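Local coordinates for putative translational inhibitor protein (Yersinia pestis, PDB 5V4D) that is of unknown function but belongs to the Rid (YjgF-like) family and is probably an enamine/imine deaminase, at residues Asp48-Thr53 with Asn91-Asp96; Gln55-Ile60 with Ala95-Gly100. One frame throughout, in Å; residues are numbered along the deposited sequence.

Interaction 1 of 2, residues Asp48-Thr53 with Asn91-Asp96; sequences DIEKQT and NDIYAD. With CA (calcium ion), chain H.
Ile-93 reaches from the helix 87-98 to Glu-50 and Thr-53 at the start of the helix 49-66, joining the two helices of this Rid (YjgF-like) alpha-beta fold. One residue earlier on the second segment, Asp-92 serves the calcium ion twice, through its backbone O and through OD1, the latter at 2.3 Å from the metal. Ile-93 itself divides its branches. CG1 lies anti to the carbonyl carbon (chi1 -65°) and carries CD1 over the first turn of the other helix, where CD1 lies 3.5 Å from the backbone O of Glu-50 and 3.6 Å from its CB. The other branch, CG2, packs on the methyl CG2 of Thr-53 at 3.9 Å. A branched aliphatic suits this buried spot because it fills two directions at once. Glu-50 turns its carboxylate elsewhere, OE1 bonding Gln-89 NE2. One turn beyond Asp-92, Asp-96 adds OD1 to the calcium ion, and its OD2 accepts a hydrogen bond from a water that also binds the metal; two ligand atoms from elsewhere complete the coordination. At the other helix's start, Asp-48 is the N-cap, its OD2 accepting from Lys-51 N and, weakly, from Glu-50 N. Threonine suits its place by facing both ways: its methyl meets Ile-93, and its hydroxyl OG1 donates to Ile-49 O at 2.8 Å, on the face of that carbonyl opposite to Thr-53 N.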
ATOM      1  N   ASP A  48       0.220 -24.443  -2.927  1.00 16.96           N
ATOM      2  CA  ASP A  48       0.210 -24.471  -4.389  1.00 16.11           C
ATOM      3  C   ASP A  48      -0.214 -23.069  -4.831  1.00 17.15           C
ATOM      4  O   ASP A  48      -1.309 -22.621  -4.463  1.00 18.05           O
ATOM      5  CB  ASP A  48      -0.780 -25.548  -4.849  1.00 19.94           C
ATOM      6  CG  ASP A  48      -1.040 -25.591  -6.351  1.00 25.58           C
ATOM      7  OD1 ASP A  48      -1.159 -26.728  -6.887  1.00 36.73           O
ATOM      8  OD2 ASP A  48      -1.246 -24.583  -7.015  1.00 23.47           O
ATOM      9  N   ILE A  49       0.676 -22.349  -5.533  1.00 15.96           N
ATOM     10  CA  ILE A  49       0.395 -20.943  -5.836  1.00 14.96           C
ATOM     11  C   ILE A  49      -0.891 -20.784  -6.652  1.00 15.10           C
ATOM     12  O   ILE A  49      -1.616 -19.809  -6.463  1.00 15.78           O
ATOM     13  CB  ILE A  49       1.613 -20.288  -6.525  1.00 15.64           C
ATOM     14  CG1 ILE A  49       1.375 -18.791  -6.725  1.00 17.63           C
ATOM     15  CG2 ILE A  49       1.943 -20.949  -7.898  1.00 19.25           C
ATOM     16  CD1 ILE A  49       1.409 -17.984  -5.391  1.00 18.96           C
ATOM     17  N   GLU A  50      -1.191 -21.727  -7.557  1.00 16.67           N
ATOM     18  CA  GLU A  50      -2.405 -21.590  -8.374  1.00 16.65           C
ATOM     19  C   GLU A  50      -3.658 -21.751  -7.525  1.00 18.35           C
ATOM     20  O   GLU A  50      -4.585 -20.919  -7.594  1.00 17.21           O
ATOM     21  CB  GLU A  50      -2.382 -22.602  -9.538  1.00 18.20           C
ATOM     22  CG  GLU A  50      -1.190 -22.323 -10.464  1.00 19.66           C
ATOM     23  CD  GLU A  50      -1.084 -23.234 -11.679  1.00 29.48           C
ATOM     24  OE1 GLU A  50       0.020 -23.265 -12.292  1.00 32.06           O
ATOM     25  OE2 GLU A  50      -2.086 -23.909 -12.027  1.00 36.13           O
ATOM     26  N   LYS A  51      -3.715 -22.807  -6.710  1.00 15.67           N
ATOM     27  CA  LYS A  51      -4.883 -22.997  -5.837  1.00 15.31           C
ATOM     28  C   LYS A  51      -5.047 -21.821  -4.877  1.00 16.91           C
ATOM     29  O   LYS A  51      -6.178 -21.365  -4.618  1.00 16.12           O
ATOM     30  CB  LYS A  51      -4.743 -24.310  -5.072  1.00 16.41           C
ATOM     31  CG  LYS A  51      -4.949 -25.522  -5.970  1.00 20.50           C
ATOM     32  CD  LYS A  51      -4.666 -26.798  -5.214  1.00 22.30           C
ATOM     33  CE  LYS A  51      -4.787 -28.030  -6.131  1.00 24.42           C
ATOM     34  NZ  LYS A  51      -4.419 -29.243  -5.357  1.00 26.10           N
ATOM     35  N   GLN A  52      -3.925 -21.284  -4.379  1.00 16.16           N
ATOM     36  CA  GLN A  52      -4.019 -20.190  -3.413  1.00 16.25           C
ATOM     37  C   GLN A  52      -4.486 -18.907  -4.072  1.00 14.73           C
ATOM     38  O   GLN A  52      -5.299 -18.170  -3.489  1.00 15.67           O
ATOM     39  CB  GLN A  52      -2.676 -19.975  -2.689  1.00 15.11           C
ATOM     40  CG  GLN A  52      -2.338 -21.132  -1.755  1.00 15.09           C
ATOM     41  CD  GLN A  52      -1.277 -20.790  -0.732  1.00 16.71           C
ATOM     42  OE1 GLN A  52      -0.747 -19.682  -0.702  1.00 15.68           O
ATOM     43  NE2 GLN A  52      -0.993 -21.751   0.142  1.00 19.67           N
ATOM     44  N   THR A  53      -4.016 -18.624  -5.298  1.00 15.48           N
ATOM     45  CA  THR A  53      -4.493 -17.445  -6.015  1.00 14.24           C
ATOM     46  C   THR A  53      -5.982 -17.535  -6.278  1.00 14.36           C
ATOM     47  O   THR A  53      -6.704 -16.551  -6.095  1.00 14.62           O
ATOM     48  CB  THR A  53      -3.734 -17.291  -7.337  1.00 16.26           C
ATOM     49  OG1 THR A  53      -2.329 -17.132  -7.082  1.00 16.32           O
ATOM     50  CG2 THR A  53      -4.213 -16.051  -8.032  1.00 16.84           C
ATOM     51  N   ASN A  91      -0.435 -14.137 -12.138  1.00 15.97           N
ATOM     52  CA  ASN A  91      -0.983 -13.311 -13.227  1.00 14.24           C
ATOM     53  C   ASN A  91      -1.920 -14.110 -14.118  1.00 16.32           C
ATOM     54  O   ASN A  91      -2.947 -13.586 -14.579  1.00 14.93           O
ATOM     55  CB  ASN A  91       0.165 -12.732 -14.078  1.00 14.74           C
ATOM     56  CG  ASN A  91       0.874 -11.593 -13.397  1.00 19.91           C
ATOM     57  OD1 ASN A  91       0.296 -10.944 -12.556  1.00 23.06           O
ATOM     58  ND2 ASN A  91       2.139 -11.346 -13.766  1.00 21.69           N
ATOM     59  N   ASP A  92      -1.550 -15.362 -14.421  1.00 15.00           N
ATOM     60  CA  ASP A  92      -2.349 -16.157 -15.357  1.00 14.50           C
ATOM     61  C   ASP A  92      -3.775 -16.318 -14.845  1.00 15.90           C
ATOM     62  O   ASP A  92      -4.733 -16.293 -15.638  1.00 17.20           O
ATOM     63  CB  ASP A  92      -1.681 -17.513 -15.555  1.00 15.45           C
ATOM     64  CG  ASP A  92      -2.014 -18.142 -16.883  1.00 16.01           C
ATOM     65  OD1 ASP A  92      -2.831 -17.565 -17.684  1.00 18.18           O
ATOM     66  OD2 ASP A  92      -1.447 -19.235 -17.088  1.00 22.16           O
ATOM     67  N   ILE A  93      -3.941 -16.482 -13.530  1.00 14.70           N
ATOM     68  CA  ILE A  93      -5.274 -16.659 -12.940  1.00 14.00           C
ATOM     69  C   ILE A  93      -5.951 -15.321 -12.639  1.00 14.79           C
ATOM     70  O   ILE A  93      -7.171 -15.164 -12.779  1.00 16.85           O
ATOM     71  CB  ILE A  93      -5.124 -17.522 -11.678  1.00 17.21           C
ATOM     72  CG1 ILE A  93      -4.639 -18.936 -12.063  1.00 18.01           C
ATOM     73  CG2 ILE A  93      -6.453 -17.552 -10.834  1.00 19.15           C
ATOM     74  CD1 ILE A  93      -4.124 -19.754 -10.864  1.00 18.88           C
ATOM     75  N   TYR A  94      -5.173 -14.371 -12.131  1.00 15.64           N
ATOM     76  CA  TYR A  94      -5.690 -13.034 -11.892  1.00 13.82           C
ATOM     77  C   TYR A  94      -6.301 -12.447 -13.154  1.00 15.39           C
ATOM     78  O   TYR A  94      -7.361 -11.806 -13.111  1.00 16.45           O
ATOM     79  CB  TYR A  94      -4.528 -12.194 -11.371  1.00 14.49           C
ATOM     80  CG  TYR A  94      -4.736 -10.742 -11.032  1.00 12.90           C
ATOM     81  CD1 TYR A  94      -4.727 -10.334  -9.696  1.00 15.48           C
ATOM     82  CD2 TYR A  94      -4.794  -9.770 -12.040  1.00 19.14           C
ATOM     83  CE1 TYR A  94      -4.848  -8.995  -9.374  1.00 15.72           C
ATOM     84  CE2 TYR A  94      -4.922  -8.437 -11.720  1.00 18.58           C
ATOM     85  CZ  TYR A  94      -4.936  -8.064 -10.390  1.00 16.47           C
ATOM     86  OH  TYR A  94      -5.069  -6.722 -10.079  1.00 16.28           O
ATOM     87  N   ALA A  95      -5.657 -12.676 -14.299  1.00 14.07           N
ATOM     88  CA  ALA A  95      -6.193 -12.181 -15.563  1.00 14.23           C
ATOM     89  C   ALA A  95      -7.550 -12.794 -15.865  1.00 15.53           C
ATOM     90  O   ALA A  95      -8.439 -12.106 -16.365  1.00 17.97           O
ATOM     91  CB  ALA A  95      -5.205 -12.507 -16.692  1.00 13.93           C
ATOM     92  N   ASP A  96      -7.705 -14.098 -15.609  1.00 16.18           N
ATOM     93  CA  ASP A  96      -8.979 -14.773 -15.818  1.00 17.41           C
ATOM     94  C   ASP A  96     -10.073 -14.073 -15.036  1.00 15.41           C
ATOM     95  O   ASP A  96     -11.172 -13.824 -15.556  1.00 17.88           O
ATOM     96  CB  ASP A  96      -8.902 -16.233 -15.383  1.00 19.50           C
ATOM     97  CG  ASP A  96      -7.840 -17.058 -16.126  1.00 21.19           C
ATOM     98  OD1 ASP A  96      -7.272 -16.611 -17.140  1.00 18.77           O
ATOM     99  OD2 ASP A  96      -7.616 -18.197 -15.623  1.00 23.12           O
TER
HETATM  100 CA    CA H 202      -5.125 -17.234 -17.933  1.00 18.38          CA
HETATM  101  O   HOH W   1      -5.399 -19.248 -16.674  1.00 25.08           O

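Interaction 2 of 2, residues Gln55-Ile60 with Ala95-Gly100; sequences QVLKNI and ADYFKG. With CA (calcium ion), chain H.
Tyr-97 lays its ring alongside the helix 49-66 and overlaps Leu-57, whose CB stands 4.2 Å above one ring face, offset toward the rim. The leucine fork supplies the rest of the touch: CD1 meets Tyr-97 CB at 3.9 Å, and CD2 comes 4.0 Å from Tyr-97 CD2. This is helix-helix packing within the Rid (YjgF-like) alpha-beta fold. With its CG anti to the backbone N (chi1 -180°), the tyrosine extends straight off its own helix, and the ring passes beside the backbone of the other, bringing CE1 within 3.9 Å of Leu-57 O. Leucine suits this buried position because CB lies over the ring face while its two methyls reach the rim and the tyrosine CB, a largely apolar meeting. Farther along, Ile-60 extends the apolar surface by one helical turn, placing CG2 4.2 Å from Tyr-97 OH. That phenolic oxygen is not left to hydrocarbon: it hydrogen-bonds Asp-61 OD1, the next residue on the same helix, so the partly exposed tyrosine can pack like an aromatic and still meet a polar partner. Lys-71 approaches the ring in a cation-pi contact, and its NZ also bonds Tyr-97 O. Within the second segment, Phe-98 CE2 lies at the edge of the Tyr-97 ring, in its plane, and Tyr-97 CD2 sits 3.6 Å above the Phe-98 ring. Next to Tyr-97, Asp-96 gives OD1 to the calcium ion. On the reverse side of the first helix, Gln-55 NE2 donates to Asn-59 OD1 across one turn. Val-56 and Ile-60 pack on Ile-122 of the strand 120-127, and the helices 49-66 and 87-98 lie side by side on one face of the sheet.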
ATOM      1  N   GLN A  55      -8.193 -19.135  -4.484  1.00 16.39           N
ATOM      2  CA  GLN A  55      -8.904 -18.922  -3.218  1.00 14.66           C
ATOM      3  C   GLN A  55      -8.951 -17.434  -2.869  1.00 15.09           C
ATOM      4  O   GLN A  55      -9.995 -16.927  -2.449  1.00 14.93           O
ATOM      5  CB  GLN A  55      -8.256 -19.746  -2.095  1.00 14.57           C
ATOM      6  CG  GLN A  55      -9.058 -19.638  -0.834  1.00 15.20           C
ATOM      7  CD  GLN A  55     -10.377 -20.370  -0.965  1.00 15.68           C
ATOM      8  OE1 GLN A  55     -10.381 -21.558  -1.292  1.00 17.00           O
ATOM      9  NE2 GLN A  55     -11.484 -19.661  -0.834  1.00 17.75           N
ATOM     10  N   VAL A  56      -7.826 -16.717  -3.062  1.00 14.72           N
ATOM     11  CA  VAL A  56      -7.776 -15.308  -2.706  1.00 13.40           C
ATOM     12  C   VAL A  56      -8.767 -14.522  -3.542  1.00 14.14           C
ATOM     13  O   VAL A  56      -9.483 -13.653  -3.033  1.00 14.52           O
ATOM     14  CB  VAL A  56      -6.348 -14.787  -2.889  1.00 14.84           C
ATOM     15  CG1 VAL A  56      -6.302 -13.250  -2.958  1.00 15.29           C
ATOM     16  CG2 VAL A  56      -5.453 -15.352  -1.780  1.00 15.01           C
ATOM     17  N   LEU A  57      -8.818 -14.811  -4.843  1.00 15.55           N
ATOM     18  CA  LEU A  57      -9.713 -14.051  -5.719  1.00 14.07           C
ATOM     19  C   LEU A  57     -11.167 -14.350  -5.393  1.00 14.94           C
ATOM     20  O   LEU A  57     -12.018 -13.462  -5.490  1.00 16.28           O
ATOM     21  CB  LEU A  57      -9.385 -14.356  -7.190  1.00 14.13           C
ATOM     22  CG  LEU A  57      -7.990 -13.862  -7.523  1.00 14.04           C
ATOM     23  CD1 LEU A  57      -7.632 -14.427  -8.898  1.00 17.57           C
ATOM     24  CD2 LEU A  57      -7.907 -12.352  -7.505  1.00 18.57           C
ATOM     25  N   LYS A  58     -11.492 -15.604  -5.038  1.00 14.16           N
ATOM     26  CA  LYS A  58     -12.866 -15.911  -4.618  1.00 14.44           C
ATOM     27  C   LYS A  58     -13.223 -15.195  -3.325  1.00 15.15           C
ATOM     28  O   LYS A  58     -14.376 -14.748  -3.153  1.00 16.82           O
ATOM     29  CB  LYS A  58     -13.058 -17.432  -4.448  1.00 17.33           C
ATOM     30  CG  LYS A  58     -13.118 -18.223  -5.773  1.00 22.92           C
ATOM     31  CD  LYS A  58     -14.326 -17.836  -6.635  1.00 26.64           C
ATOM     32  CE  LYS A  58     -15.663 -18.128  -5.953  1.00 41.19           C
ATOM     33  NZ  LYS A  58     -16.889 -17.807  -6.822  1.00 44.84           N
ATOM     34  N   ASN A  59     -12.265 -15.094  -2.393  1.00 14.30           N
ATOM     35  CA  ASN A  59     -12.521 -14.382  -1.140  1.00 13.73           C
ATOM     36  C   ASN A  59     -12.765 -12.902  -1.399  1.00 14.49           C
ATOM     37  O   ASN A  59     -13.689 -12.307  -0.829  1.00 15.44           O
ATOM     38  CB  ASN A  59     -11.333 -14.565  -0.170  1.00 14.05           C
ATOM     39  CG  ASN A  59     -11.196 -15.994   0.319  1.00 15.29           C
ATOM     40  OD1 ASN A  59     -12.102 -16.795   0.140  1.00 16.00           O
ATOM     41  ND2 ASN A  59     -10.071 -16.310   0.963  1.00 16.96           N
ATOM     42  N   ILE A  60     -11.965 -12.301  -2.274  1.00 14.14           N
ATOM     43  CA  ILE A  60     -12.203 -10.912  -2.678  1.00 15.90           C
ATOM     44  C   ILE A  60     -13.583 -10.761  -3.299  1.00 14.81           C
ATOM     45  O   ILE A  60     -14.318  -9.839  -2.963  1.00 16.35           O
ATOM     46  CB  ILE A  60     -11.116 -10.439  -3.660  1.00 15.38           C
ATOM     47  CG1 ILE A  60      -9.772 -10.277  -2.931  1.00 13.90           C
ATOM     48  CG2 ILE A  60     -11.559  -9.129  -4.398  1.00 15.24           C
ATOM     49  CD1 ILE A  60      -8.540 -10.163  -3.910  1.00 15.46           C
ATOM     50  N   ALA A  95      -5.657 -12.676 -14.299  1.00 14.07           N
ATOM     51  CA  ALA A  95      -6.193 -12.181 -15.563  1.00 14.23           C
ATOM     52  C   ALA A  95      -7.550 -12.794 -15.865  1.00 15.53           C
ATOM     53  O   ALA A  95      -8.439 -12.106 -16.365  1.00 17.97           O
ATOM     54  CB  ALA A  95      -5.205 -12.507 -16.692  1.00 13.93           C
ATOM     55  N   ASP A  96      -7.705 -14.098 -15.609  1.00 16.18           N
ATOM     56  CA  ASP A  96      -8.979 -14.773 -15.818  1.00 17.41           C
ATOM     57  C   ASP A  96     -10.073 -14.073 -15.036  1.00 15.41           C
ATOM     58  O   ASP A  96     -11.172 -13.824 -15.556  1.00 17.88           O
ATOM     59  CB  ASP A  96      -8.902 -16.233 -15.383  1.00 19.50           C
ATOM     60  CG  ASP A  96      -7.840 -17.058 -16.126  1.00 21.19           C
ATOM     61  OD1 ASP A  96      -7.272 -16.611 -17.140  1.00 18.77           O
ATOM     62  OD2 ASP A  96      -7.616 -18.197 -15.623  1.00 23.12           O
ATOM     63  N   TYR A  97      -9.790 -13.770 -13.775  1.00 14.81           N
ATOM     64  CA  TYR A  97     -10.781 -13.142 -12.903  1.00 16.56           C
ATOM     65  C   TYR A  97     -11.187 -11.782 -13.439  1.00 17.05           C
ATOM     66  O   TYR A  97     -12.375 -11.413 -13.417  1.00 18.08           O
ATOM     67  CB  TYR A  97     -10.178 -12.989 -11.490  1.00 14.68           C
ATOM     68  CG  TYR A  97     -11.108 -12.350 -10.487  1.00 17.37           C
ATOM     69  CD1 TYR A  97     -12.260 -13.024 -10.050  1.00 17.30           C
ATOM     70  CD2 TYR A  97     -10.835 -11.077  -9.974  1.00 16.56           C
ATOM     71  CE1 TYR A  97     -13.125 -12.434  -9.119  1.00 20.44           C
ATOM     72  CE2 TYR A  97     -11.663 -10.491  -9.042  1.00 19.02           C
ATOM     73  CZ  TYR A  97     -12.818 -11.173  -8.619  1.00 20.25           C
ATOM     74  OH  TYR A  97     -13.659 -10.555  -7.708  1.00 17.78           O
ATOM     75  N   PHE A  98     -10.216 -11.019 -13.951  1.00 14.24           N
ATOM     76  CA  PHE A  98     -10.506  -9.658 -14.391  1.00 18.22           C
ATOM     77  C   PHE A  98     -10.819  -9.546 -15.883  1.00 18.34           C
ATOM     78  O   PHE A  98     -11.054  -8.435 -16.365  1.00 18.77           O
ATOM     79  CB  PHE A  98      -9.328  -8.733 -14.037  1.00 17.41           C
ATOM     80  CG  PHE A  98      -9.309  -8.342 -12.591  1.00 14.50           C
ATOM     81  CD1 PHE A  98     -10.272  -7.459 -12.101  1.00 17.00           C
ATOM     82  CD2 PHE A  98      -8.367  -8.851 -11.727  1.00 17.29           C
ATOM     83  CE1 PHE A  98     -10.294  -7.080 -10.744  1.00 15.23           C
ATOM     84  CE2 PHE A  98      -8.365  -8.517 -10.374  1.00 16.69           C
ATOM     85  CZ  PHE A  98      -9.321  -7.598  -9.876  1.00 16.14           C
ATOM     86  N   LYS A  99     -10.881 -10.658 -16.614  1.00 18.67           N
ATOM     87  CA  LYS A  99     -11.111 -10.584 -18.056  1.00 17.26           C
ATOM     88  C   LYS A  99     -12.389  -9.802 -18.369  1.00 18.95           C
ATOM     89  O   LYS A  99     -13.416  -9.964 -17.695  1.00 21.07           O
ATOM     90  CB  LYS A  99     -11.194 -11.991 -18.651  1.00 20.21           C
ATOM     91  CG  LYS A  99     -11.371 -11.961 -20.180  1.00 25.85           C
ATOM     92  CD  LYS A  99     -11.252 -13.313 -20.854  1.00 35.84           C
ATOM     93  CE  LYS A  99     -11.330 -13.142 -22.387  1.00 37.26           C
ATOM     94  NZ  LYS A  99     -10.884 -14.341 -23.151  1.00 42.22           N
ATOM     95  N   GLY A 100     -12.296  -8.920 -19.357  1.00 21.01           N
ATOM     96  CA  GLY A 100     -13.434  -8.132 -19.801  1.00 21.54           C
ATOM     97  C   GLY A 100     -13.666  -6.860 -19.022  1.00 25.08           C
ATOM     98  O   GLY A 100     -14.566  -6.091 -19.380  1.00 34.50           O
TER
HETATM   99 CA    CA H 202      -5.125 -17.234 -17.933  1.00 18.38          CA
HETATM  100  O   HOH W   1      -5.399 -19.248 -16.674  1.00 25.08           O

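How the interactions relate
Both interactions join the same two helices, 49-66 and 87-98, with centres 8 Å apart on one side of the chain's centre. Along each helix, interaction 1 comes first and interaction 2 follows, so the pair runs in the same sense on both, and the second segments overlap at Ala-95 and Asp-96. Leu-57 links them: its CD1 lies 3.9 Å from Ile-93 CG2, making one continuous apolar seam between the helices. The chain runs helix 49-66, strand 74-81, helix 87-98, and the contacts join the two helices over one face of the mixed sheet, where Thr-53, Val-56 and Ile-60 pack on the strand 120-127. The calcium ion is attached to the 87-98 helix through Asp-92 and Asp-96, on residues that do not take part in the seam.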